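Local coordinates for major centromere autoantigen B (Homo sapiens, PDB 1HLV), which binds the CENP-B box of centromeric DNA through helix-turn-helix domains and kinks it, at residues L8-R11 against E12-R15; K28-I31 against A32-F35; L42-I45 against L46-R50. One frame throughout, in Å; residues are numbered along the deposited sequence.

Interaction 1 (L8-R11 against E12-R15). With nucleotides of chain B.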
loop_
_atom_site.group_PDB
_atom_site.type_symbol
_atom_site.label_atom_id
_atom_site.label_comp_id
_atom_site.label_asym_id
_atom_site.label_seq_id
_atom_site.Cartn_x
_atom_site.Cartn_y
_atom_site.Cartn_z
ATOM N N LEU C 8 -5.923 11.301 2.160
ATOM C CA LEU C 8 -6.977 10.304 2.283
ATOM C C LEU C 8 -6.416 8.885 2.323
ATOM O O LEU C 8 -5.322 8.634 1.819
ATOM C CB LEU C 8 -7.928 10.453 1.092
ATOM C CG LEU C 8 -8.462 11.875 0.871
ATOM C CD1 LEU C 8 -8.900 12.045 -0.565
ATOM C CD2 LEU C 8 -9.618 12.145 1.818
ATOM N N THR C 9 -7.157 7.957 2.927
ATOM C CA THR C 9 -6.710 6.569 2.981
ATOM C C THR C 9 -7.122 5.881 1.691
ATOM O O THR C 9 -7.990 6.361 0.965
ATOM C CB THR C 9 -7.348 5.776 4.137
ATOM O OG1 THR C 9 -8.757 5.655 3.910
ATOM C CG2 THR C 9 -7.088 6.459 5.473
ATOM N N PHE C 10 -6.504 4.745 1.404
ATOM C CA PHE C 10 -6.854 4.034 0.195
ATOM C C PHE C 10 -8.306 3.601 0.232
ATOM O O PHE C 10 -8.973 3.587 -0.803
ATOM C CB PHE C 10 -5.908 2.852 -0.021
ATOM C CG PHE C 10 -4.572 3.266 -0.559
ATOM C CD1 PHE C 10 -3.421 3.127 0.202
ATOM C CD2 PHE C 10 -4.476 3.856 -1.820
ATOM C CE1 PHE C 10 -2.187 3.570 -0.282
ATOM C CE2 PHE C 10 -3.246 4.302 -2.313
ATOM C CZ PHE C 10 -2.103 4.159 -1.543
ATOM N N ARG C 11 -8.806 3.276 1.421
ATOM C CA ARG C 11 -10.197 2.877 1.546
ATOM C C ARG C 11 -11.117 4.062 1.204
ATOM O O ARG C 11 -12.135 3.887 0.538
ATOM C CB ARG C 11 -10.476 2.364 2.962
ATOM C CG ARG C 11 -11.909 1.903 3.190
ATOM C CD ARG C 11 -12.309 0.722 2.303
ATOM N NE ARG C 11 -12.023 -0.576 2.915
ATOM C CZ ARG C 11 -10.897 -1.269 2.751
ATOM N NH1 ARG C 11 -9.922 -0.799 1.982
ATOM N NH2 ARG C 11 -10.745 -2.439 3.362
ATOM N N GLU C 12 -10.744 5.266 1.636
ATOM C CA GLU C 12 -11.541 6.463 1.366
ATOM C C GLU C 12 -11.544 6.828 -0.122
ATOM O O GLU C 12 -12.585 7.191 -0.684
ATOM C CB GLU C 12 -11.019 7.652 2.187
ATOM C CG GLU C 12 -11.393 7.625 3.668
ATOM C CD GLU C 12 -10.494 8.517 4.530
ATOM O OE1 GLU C 12 -10.920 8.898 5.644
ATOM O OE2 GLU C 12 -9.357 8.827 4.107
ATOM N N LYS C 13 -10.374 6.745 -0.753
ATOM C CA LYS C 13 -10.267 7.057 -2.172
ATOM C C LYS C 13 -10.994 5.984 -2.976
ATOM O O LYS C 13 -11.562 6.255 -4.025
ATOM C CB LYS C 13 -8.794 7.170 -2.591
ATOM C CG LYS C 13 -8.176 8.511 -2.189
ATOM C CD LYS C 13 -6.675 8.604 -2.466
ATOM C CE LYS C 13 -5.876 7.691 -1.532
ATOM N NZ LYS C 13 -4.420 8.005 -1.544
ATOM N N SER C 14 -10.992 4.767 -2.464
ATOM C CA SER C 14 -11.689 3.683 -3.132
ATOM C C SER C 14 -13.205 3.957 -3.104
ATOM O O SER C 14 -13.910 3.743 -4.096
ATOM C CB SER C 14 -11.385 2.365 -2.426
ATOM O OG SER C 14 -12.103 1.307 -3.014
ATOM N N ARG C 15 -13.701 4.440 -1.968
ATOM C CA ARG C 15 -15.121 4.733 -1.831
ATOM C C ARG C 15 -15.516 5.862 -2.778
ATOM O O ARG C 15 -16.554 5.796 -3.441
ATOM C CB ARG C 15 -15.451 5.121 -0.387
ATOM C CG ARG C 15 -16.928 5.403 -0.150
ATOM C CD ARG C 15 -17.196 5.807 1.291
ATOM N NE ARG C 15 -18.560 6.294 1.491
ATOM C CZ ARG C 15 -19.015 6.801 2.635
ATOM N NH1 ARG C 15 -18.218 6.887 3.690
ATOM N NH2 ARG C 15 -20.267 7.235 2.722
ATOM P P DA B 14 -4.202 12.265 -3.026
ATOM O OP1 DA B 14 -4.631 11.264 -2.022
ATOM O OP2 DA B 14 -4.692 12.161 -4.429
ATOM O "O5'" DA B 14 -4.536 13.722 -2.475
ATOM C "C5'" DA B 14 -3.999 14.159 -1.232
ATOM C "C4'" DA B 14 -3.914 15.666 -1.186
ATOM O "O4'" DA B 14 -2.837 16.169 -2.002
ATOM C "C3'" DA B 14 -5.154 16.418 -1.646
ATOM O "O3'" DA B 14 -5.181 17.630 -0.891
ATOM C "C2'" DA B 14 -4.844 16.691 -3.108
ATOM C "C1'" DA B 14 -3.350 16.982 -3.057
ATOM N N9 DA B 14 -2.576 16.645 -4.251
ATOM C C8 DA B 14 -2.679 15.519 -5.031
ATOM N N7 DA B 14 -1.733 15.414 -5.931
ATOM C C5 DA B 14 -0.976 16.564 -5.753
ATOM C C6 DA B 14 0.192 17.028 -6.375
ATOM N N6 DA B 14 0.852 16.338 -7.305
ATOM N N1 DA B 14 0.678 18.231 -5.988
ATOM C C2 DA B 14 0.039 18.895 -5.017
ATOM N N3 DA B 14 -1.051 18.546 -4.335
ATOM C C4 DA B 14 -1.514 17.355 -4.757
#
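Thr9 and Glu12 form a capping box at the start of helix 10-22, in the N-terminal helix-turn-helix domain. Thr9 is the N-cap residue. Its OG1 accepts from Glu12 N at 3.0 Å, with an N-H...O angle of 155°. In return the Glu12 carboxylate reaches back past the helix start. Thr9 N donates to Glu12 OE2 at 2.6 Å and nearly straight, 172°. It meets OE2 on the anti side, a little out of the carboxylate plane. Thr9 OG1 sits between its own backbone N and carbonyl carbon (chi1 66°), which points OG1 at Glu12 N. Glu12 is extended beyond CG, long enough to bring OE2 back to the backbone of Thr9. Leu8 CB lies 3.7 Å from the same OE2, and the two side chains cross at about a right angle.

Regular helix bonds follow: Lys13 N donates to Thr9 O, and Ser14 N to Phe10 O at 2.9 Å. Lys13 runs back along the turn, and its CG packs on Leu8 CB at 3.8 Å. A bend at its third torsion turns the ammonium group toward Phe10. Lys13 NZ stands 4.5 Å from the centroid of the Phe10 ring, an off-centre cation-pi contact. Lys13 NZ bonds to Lys67 O and, weakly, to OP1 of DA14 of chain B at 3.3 Å. Arg11 NH1 makes a salt bridge with Glu56 of helix 49-59, and the Phe10 ring meets that of Tyr59.

The capping box satisfies backbone N-H groups at the helix start. The negative carboxylate there should also suit the positive end of the helix dipole. Lys67 O and the Phe10 ring help hold the Lys13 ammonium group near the phosphate, though its link to the DNA is weak.

Interaction 2 (K28-I31 against A32-F35). With nucleotides of chain A.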
loop_
_atom_site.group_PDB
_atom_site.type_symbol
_atom_site.label_atom_id
_atom_site.label_comp_id
_atom_site.label_asym_id
_atom_site.label_seq_id
_atom_site.Cartn_x
_atom_site.Cartn_y
_atom_site.Cartn_z
ATOM N N LYS C 28 -19.593 16.044 -11.315
ATOM C CA LYS C 28 -18.386 15.722 -10.568
ATOM C C LYS C 28 -18.296 16.671 -9.370
ATOM O O LYS C 28 -17.928 16.266 -8.266
ATOM C CB LYS C 28 -17.162 15.877 -11.467
ATOM C CG LYS C 28 -17.084 14.853 -12.588
ATOM C CD LYS C 28 -16.625 13.502 -12.071
ATOM C CE LYS C 28 -16.586 12.455 -13.169
ATOM N NZ LYS C 28 -17.948 12.031 -13.570
ATOM N N GLY C 29 -18.651 17.934 -9.590
ATOM C CA GLY C 29 -18.615 18.903 -8.509
ATOM C C GLY C 29 -19.556 18.505 -7.385
ATOM O O GLY C 29 -19.335 18.847 -6.224
ATOM N N GLU C 30 -20.614 17.782 -7.729
ATOM C CA GLU C 30 -21.580 17.330 -6.733
ATOM C C GLU C 30 -20.954 16.227 -5.890
ATOM O O GLU C 30 -21.069 16.230 -4.662
ATOM C CB GLU C 30 -22.855 16.815 -7.415
ATOM C CG GLU C 30 -23.899 16.199 -6.479
ATOM C CD GLU C 30 -24.097 16.987 -5.190
ATOM O OE1 GLU C 30 -23.997 18.236 -5.217
ATOM O OE2 GLU C 30 -24.364 16.349 -4.146
ATOM N N ILE C 31 -20.289 15.285 -6.548
ATOM C CA ILE C 31 -19.643 14.204 -5.820
ATOM C C ILE C 31 -18.508 14.756 -4.950
ATOM O O ILE C 31 -18.335 14.337 -3.802
ATOM C CB ILE C 31 -19.115 13.132 -6.781
ATOM C CG1 ILE C 31 -20.301 12.516 -7.533
ATOM C CG2 ILE C 31 -18.343 12.073 -6.009
ATOM C CD1 ILE C 31 -19.944 11.361 -8.443
ATOM N N ALA C 32 -17.752 15.711 -5.483
ATOM C CA ALA C 32 -16.673 16.317 -4.716
ATOM C C ALA C 32 -17.249 16.947 -3.445
ATOM O O ALA C 32 -16.650 16.866 -2.369
ATOM C CB ALA C 32 -15.958 17.380 -5.547
ATOM N N ARG C 33 -18.413 17.574 -3.573
ATOM C CA ARG C 33 -19.048 18.211 -2.428
ATOM C C ARG C 33 -19.427 17.185 -1.372
ATOM O O ARG C 33 -19.192 17.396 -0.183
ATOM C CB ARG C 33 -20.305 18.973 -2.845
ATOM C CG ARG C 33 -20.952 19.709 -1.679
ATOM C CD ARG C 33 -22.429 20.004 -1.921
ATOM N NE ARG C 33 -23.273 19.385 -0.902
ATOM C CZ ARG C 33 -23.705 18.128 -0.941
ATOM N NH1 ARG C 33 -23.380 17.343 -1.959
ATOM N NH2 ARG C 33 -24.453 17.646 0.045
ATOM N N ARG C 34 -20.021 16.080 -1.811
ATOM C CA ARG C 34 -20.435 15.021 -0.900
ATOM C C ARG C 34 -19.299 14.510 -0.028
ATOM O O ARG C 34 -19.526 14.083 1.103
ATOM C CB ARG C 34 -21.018 13.849 -1.678
ATOM C CG ARG C 34 -22.299 14.165 -2.400
ATOM C CD ARG C 34 -22.864 12.912 -3.029
ATOM N NE ARG C 34 -24.147 13.169 -3.664
ATOM C CZ ARG C 34 -24.956 12.215 -4.108
ATOM N NH1 ARG C 34 -24.606 10.938 -3.985
ATOM N NH2 ARG C 34 -26.117 12.540 -4.663
ATOM N N PHE C 35 -18.081 14.530 -0.558
ATOM C CA PHE C 35 -16.935 14.066 0.204
ATOM C C PHE C 35 -16.130 15.225 0.732
ATOM O O PHE C 35 -15.120 15.033 1.404
ATOM C CB PHE C 35 -16.057 13.145 -0.641
ATOM C CG PHE C 35 -16.710 11.840 -0.955
ATOM C CD1 PHE C 35 -17.422 11.669 -2.136
ATOM C CD2 PHE C 35 -16.681 10.802 -0.031
ATOM C CE1 PHE C 35 -18.100 10.488 -2.392
ATOM C CE2 PHE C 35 -17.360 9.609 -0.276
ATOM C CZ PHE C 35 -18.071 9.454 -1.460
ATOM P P DC A 3 -18.965 18.882 -13.440
ATOM O OP1 DC A 3 -19.696 17.643 -13.817
ATOM O OP2 DC A 3 -18.987 19.355 -12.030
ATOM O "O5'" DC A 3 -17.468 18.741 -13.951
ATOM C "C5'" DC A 3 -17.241 18.369 -15.301
ATOM C "C4'" DC A 3 -15.775 18.125 -15.555
ATOM O "O4'" DC A 3 -15.078 19.368 -15.812
ATOM C "C3'" DC A 3 -15.000 17.384 -14.466
ATOM O "O3'" DC A 3 -14.375 16.260 -15.084
ATOM C "C2'" DC A 3 -13.996 18.416 -13.964
ATOM C "C1'" DC A 3 -13.836 19.381 -15.142
ATOM N N1 DC A 3 -13.549 20.786 -14.775
ATOM C C2 DC A 3 -12.604 21.512 -15.524
ATOM O O2 DC A 3 -12.042 20.965 -16.485
ATOM N N3 DC A 3 -12.331 22.791 -15.181
ATOM C C4 DC A 3 -12.960 23.352 -14.143
ATOM N N4 DC A 3 -12.660 24.621 -13.837
ATOM C C5 DC A 3 -13.925 22.641 -13.372
ATOM C C6 DC A 3 -14.188 21.375 -13.721
ATOM P P DT A 4 -13.459 15.258 -14.233
ATOM O OP1 DT A 4 -13.854 13.874 -14.602
ATOM O OP2 DT A 4 -13.432 15.664 -12.803
ATOM O "O5'" DT A 4 -12.041 15.536 -14.886
ATOM C "C5'" DT A 4 -11.964 15.713 -16.290
ATOM C "C4'" DT A 4 -10.639 16.311 -16.688
ATOM O "O4'" DT A 4 -10.574 17.722 -16.364
ATOM C "C3'" DT A 4 -9.417 15.654 -16.051
ATOM O "O3'" DT A 4 -8.502 15.322 -17.089
ATOM C "C2'" DT A 4 -8.856 16.735 -15.136
ATOM C "C1'" DT A 4 -9.305 18.020 -15.813
ATOM N N1 DT A 4 -9.461 19.200 -14.933
ATOM C C2 DT A 4 -8.751 20.342 -15.240
ATOM O O2 DT A 4 -7.969 20.412 -16.179
ATOM N N3 DT A 4 -8.989 21.408 -14.407
ATOM C C4 DT A 4 -9.840 21.442 -13.320
ATOM O O4 DT A 4 -9.976 22.483 -12.677
ATOM C C5 DT A 4 -10.523 20.206 -13.033
ATOM C C7 DT A 4 -11.431 20.144 -11.843
ATOM C C6 DT A 4 -10.307 19.159 -13.847
#
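Glu30, Arg33 and Arg34 form a salt-bridge network on helix 28-35, with both arginines meeting the same carboxylate oxygen. Glu30 OE2 lies 2.6 Å from Arg33 NH1 and 3.2 Å from Arg34 NE. The Arg34 bond is fairly straight, 161°, and uses the anti lone pair of OE2. OE2 lies in the Arg34 guanidinium plane, at its edge. The carboxylate is turned 76° from that plane but only 23° from the guanidinium of Arg33, which lies alongside Glu30. Glu30 bends at its second torsion, which swings the carboxylate toward the following turn. Arg34 also pairs through NH1 with Glu19 of helix 10-22.

The DNA is met by backbone groups at the start of the helix. Lys28 N donates to OP1 of DC3 of chain A at 3.0 Å, and Gly29 N to OP2 of the same phosphate at 2.8 Å. The Lys28 side chain lies along the next phosphate, with CE 3.4 Å from OP1 of DT4 of chain A.

The apolar contact is between Ile31 and Phe35, side by side. Ile31 CG2 is 4.0 Å from Phe35 CE1, and both side chains also touch helix 10-22.

The helix thus presents its N-terminal N-H groups to a phosphate, where the helix dipole would add to the attraction. Farther along, two positive arginines probably stabilise the Glu30 carboxylate in its charged form.

Interaction 3 (L42-I45 against L46-R50). With nucleotides of chain A; nucleotides of chain B.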
loop_
_atom_site.group_PDB
_atom_site.type_symbol
_atom_site.label_atom_id
_atom_site.label_comp_id
_atom_site.label_asym_id
_atom_site.label_seq_id
_atom_site.Cartn_x
_atom_site.Cartn_y
_atom_site.Cartn_z
ATOM N N LEU C 42 -10.720 15.387 -6.703
ATOM C CA LEU C 42 -11.530 14.281 -7.223
ATOM C C LEU C 42 -11.025 13.821 -8.593
ATOM O O LEU C 42 -10.964 12.615 -8.877
ATOM C CB LEU C 42 -12.995 14.695 -7.340
ATOM C CG LEU C 42 -13.910 13.690 -8.053
ATOM C CD1 LEU C 42 -13.892 12.327 -7.353
ATOM C CD2 LEU C 42 -15.320 14.260 -8.095
ATOM N N SER C 43 -10.668 14.784 -9.438
ATOM C CA SER C 43 -10.164 14.473 -10.768
ATOM C C SER C 43 -8.889 13.636 -10.683
ATOM O O SER C 43 -8.772 12.586 -11.324
ATOM C CB SER C 43 -9.874 15.758 -11.543
ATOM O OG SER C 43 -11.061 16.488 -11.790
ATOM N N THR C 44 -7.930 14.096 -9.884
ATOM C CA THR C 44 -6.689 13.356 -9.771
ATOM C C THR C 44 -6.923 11.962 -9.183
ATOM O O THR C 44 -6.238 11.014 -9.561
ATOM C CB THR C 44 -5.614 14.166 -8.998
ATOM O OG1 THR C 44 -4.802 13.278 -8.224
ATOM C CG2 THR C 44 -6.247 15.202 -8.128
ATOM N N ILE C 45 -7.905 11.820 -8.295
ATOM C CA ILE C 45 -8.213 10.499 -7.749
ATOM C C ILE C 45 -8.732 9.604 -8.883
ATOM O O ILE C 45 -8.306 8.453 -9.038
ATOM C CB ILE C 45 -9.303 10.563 -6.659
ATOM C CG1 ILE C 45 -8.730 11.189 -5.379
ATOM C CG2 ILE C 45 -9.858 9.167 -6.396
ATOM C CD1 ILE C 45 -9.739 11.290 -4.235
ATOM N N LEU C 46 -9.665 10.139 -9.670
ATOM C CA LEU C 46 -10.224 9.392 -10.789
ATOM C C LEU C 46 -9.146 9.032 -11.803
ATOM O O LEU C 46 -9.159 7.932 -12.352
ATOM C CB LEU C 46 -11.339 10.190 -11.470
ATOM C CG LEU C 46 -12.625 10.351 -10.654
ATOM C CD1 LEU C 46 -13.669 11.062 -11.497
ATOM C CD2 LEU C 46 -13.142 8.991 -10.217
ATOM N N LYS C 47 -8.208 9.941 -12.060
ATOM C CA LYS C 47 -7.163 9.610 -13.011
ATOM C C LYS C 47 -6.239 8.496 -12.500
ATOM O O LYS C 47 -5.695 7.729 -13.292
ATOM C CB LYS C 47 -6.322 10.832 -13.378
ATOM C CG LYS C 47 -5.368 10.496 -14.516
ATOM C CD LYS C 47 -4.779 11.708 -15.208
ATOM C CE LYS C 47 -4.017 11.282 -16.471
ATOM N NZ LYS C 47 -3.398 12.433 -17.221
ATOM N N ASN C 48 -6.063 8.407 -11.183
ATOM C CA ASN C 48 -5.209 7.377 -10.596
ATOM C C ASN C 48 -6.030 6.165 -10.188
ATOM O O ASN C 48 -5.554 5.281 -9.488
ATOM C CB ASN C 48 -4.466 7.928 -9.379
ATOM C CG ASN C 48 -3.526 9.062 -9.740
ATOM O OD1 ASN C 48 -2.770 8.966 -10.705
ATOM N ND2 ASN C 48 -3.562 10.142 -8.960
ATOM N N LYS C 49 -7.274 6.150 -10.639
ATOM C CA LYS C 49 -8.225 5.084 -10.369
ATOM C C LYS C 49 -7.628 3.677 -10.236
ATOM O O LYS C 49 -7.813 3.008 -9.216
ATOM C CB LYS C 49 -9.276 5.087 -11.486
ATOM C CG LYS C 49 -10.428 4.129 -11.301
ATOM C CD LYS C 49 -11.300 4.093 -12.550
ATOM C CE LYS C 49 -11.777 5.483 -12.951
ATOM N NZ LYS C 49 -12.631 5.458 -14.181
ATOM N N ARG C 50 -6.919 3.225 -11.264
ATOM C CA ARG C 50 -6.346 1.881 -11.265
ATOM C C ARG C 50 -5.216 1.655 -10.270
ATOM O O ARG C 50 -5.113 0.575 -9.682
ATOM C CB ARG C 50 -5.869 1.514 -12.670
ATOM C CG ARG C 50 -6.982 1.479 -13.702
ATOM C CD ARG C 50 -6.532 0.812 -14.992
ATOM N NE ARG C 50 -7.593 0.818 -15.995
ATOM C CZ ARG C 50 -7.535 0.185 -17.165
ATOM N NH1 ARG C 50 -6.457 -0.520 -17.498
ATOM N NH2 ARG C 50 -8.560 0.258 -18.007
ATOM P P DT A 4 -13.459 15.258 -14.233
ATOM O OP1 DT A 4 -13.854 13.874 -14.602
ATOM O OP2 DT A 4 -13.432 15.664 -12.803
ATOM O "O5'" DT A 4 -12.041 15.536 -14.886
ATOM C "C5'" DT A 4 -11.964 15.713 -16.290
ATOM C "C4'" DT A 4 -10.639 16.311 -16.688
ATOM O "O4'" DT A 4 -10.574 17.722 -16.364
ATOM C "C3'" DT A 4 -9.417 15.654 -16.051
ATOM O "O3'" DT A 4 -8.502 15.322 -17.089
ATOM C "C2'" DT A 4 -8.856 16.735 -15.136
ATOM C "C1'" DT A 4 -9.305 18.020 -15.813
ATOM N N1 DT A 4 -9.461 19.200 -14.933
ATOM C C2 DT A 4 -8.751 20.342 -15.240
ATOM O O2 DT A 4 -7.969 20.412 -16.179
ATOM N N3 DT A 4 -8.989 21.408 -14.407
ATOM C C4 DT A 4 -9.840 21.442 -13.320
ATOM O O4 DT A 4 -9.976 22.483 -12.677
ATOM C C5 DT A 4 -10.523 20.206 -13.033
ATOM C C7 DT A 4 -11.431 20.144 -11.843
ATOM C C6 DT A 4 -10.307 19.159 -13.847
ATOM P P DT A 5 -7.248 14.378 -16.778
ATOM O OP1 DT A 5 -7.149 13.347 -17.849
ATOM O OP2 DT A 5 -7.329 13.947 -15.357
ATOM O "O5'" DT A 5 -6.051 15.407 -16.967
ATOM C "C5'" DT A 5 -5.988 16.193 -18.145
ATOM C "C4'" DT A 5 -4.911 17.243 -18.034
ATOM O "O4'" DT A 5 -5.313 18.316 -17.150
ATOM C "C3'" DT A 5 -3.551 16.762 -17.535
ATOM O "O3'" DT A 5 -2.551 17.372 -18.356
ATOM C "C2'" DT A 5 -3.493 17.291 -16.108
ATOM C "C1'" DT A 5 -4.274 18.591 -16.224
ATOM N N1 DT A 5 -4.908 19.109 -14.995
ATOM C C2 DT A 5 -4.695 20.431 -14.677
ATOM O O2 DT A 5 -3.926 21.150 -15.298
ATOM N N3 DT A 5 -5.413 20.883 -13.595
ATOM C C4 DT A 5 -6.281 20.150 -12.806
ATOM O O4 DT A 5 -6.893 20.699 -11.893
ATOM C C5 DT A 5 -6.403 18.756 -13.152
ATOM C C7 DT A 5 -7.279 17.879 -12.312
ATOM C C6 DT A 5 -5.721 18.307 -14.215
ATOM P P DC B 15 -6.538 18.462 -0.757
ATOM O OP1 DC B 15 -6.581 19.029 0.617
ATOM O OP2 DC B 15 -7.652 17.596 -1.226
ATOM O "O5'" DC B 15 -6.317 19.671 -1.768
ATOM C "C5'" DC B 15 -5.382 20.699 -1.460
ATOM C "C4'" DC B 15 -5.208 21.625 -2.642
ATOM O "O4'" DC B 15 -4.415 21.006 -3.684
ATOM C "C3'" DC B 15 -6.505 22.072 -3.317
ATOM O "O3'" DC B 15 -6.329 23.420 -3.751
ATOM C "C2'" DC B 15 -6.568 21.177 -4.544
ATOM C "C1'" DC B 15 -5.100 21.134 -4.921
ATOM N N1 DC B 15 -4.656 20.044 -5.811
ATOM C C2 DC B 15 -3.417 20.179 -6.451
ATOM O O2 DC B 15 -2.753 21.207 -6.254
ATOM N N3 DC B 15 -2.975 19.190 -7.262
ATOM C C4 DC B 15 -3.721 18.094 -7.446
ATOM N N4 DC B 15 -3.236 17.131 -8.243
ATOM C C5 DC B 15 -4.994 17.934 -6.816
ATOM C C6 DC B 15 -5.418 18.926 -6.012
HETATM O O HOH W 1 -4.732 10.325 -6.407
#
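Ser43 OG donates to OP2 of DT4 of chain A at 2.7 Å, from helix 39-47, the recognition helix of this helix-turn-helix. OG lies anti to the carbonyl carbon (chi1 -65°). Pro39 O, one turn back, is a second acceptor near the same hydroxyl, which has one proton to give. Along the helix, Lys47 N donates to Ser43 O at 2.8 Å and Leu46 N to Leu42 O at 2.9 Å. Asn48 N bonds to Thr44 O and, weakly, to Ile45 O as the chain leaves the helix. A water accepts from Asn48 ND2 at 2.8 Å and bridges loosely to Thr44 OG1, the Thr44 end being weak.

The packing against DNA involves both strands. Ser43 CB lies 3.4 Å from the methyl C7 of DT5 of chain A. Lys47 is extended beyond CG and lays CD 3.4 Å from OP2 of DT5 of chain A. Within the protein, Leu42 crosses Leu46 at a slant, CD1 to CG 4.1 Å, and Leu42 also touches Ala32 of helix 28-35. Ile45 touches Ile17 of helix 10-22. On the other DNA strand, the Thr44 methyl CG2 meets the base of DC15 of chain B, 3.3 Å from its C5.

All three interactions belong to the N-terminal helix-turn-helix domain and meet the DNA. Interactions 2 and 3 lie on the two successive helices 28-35 and 39-47, with centres about 14 Å apart. Leu42 CD2 packs 3.3 Å from Lys28 O, and Leu46 CD1 lies 3.6 Å from Lys28 CE. Interactions 1 and 3 have centres about 11 Å apart and meet at Ile45, whose CD1 is 3.8 Å from both Lys13 CG and Leu8 CD1. Interactions 1 and 2 touch where Arg15 NE approaches Phe35 CE2 at 3.9 Å. Interaction 1 reaches chain B, interaction 2 chain A, and interaction 3 both strands.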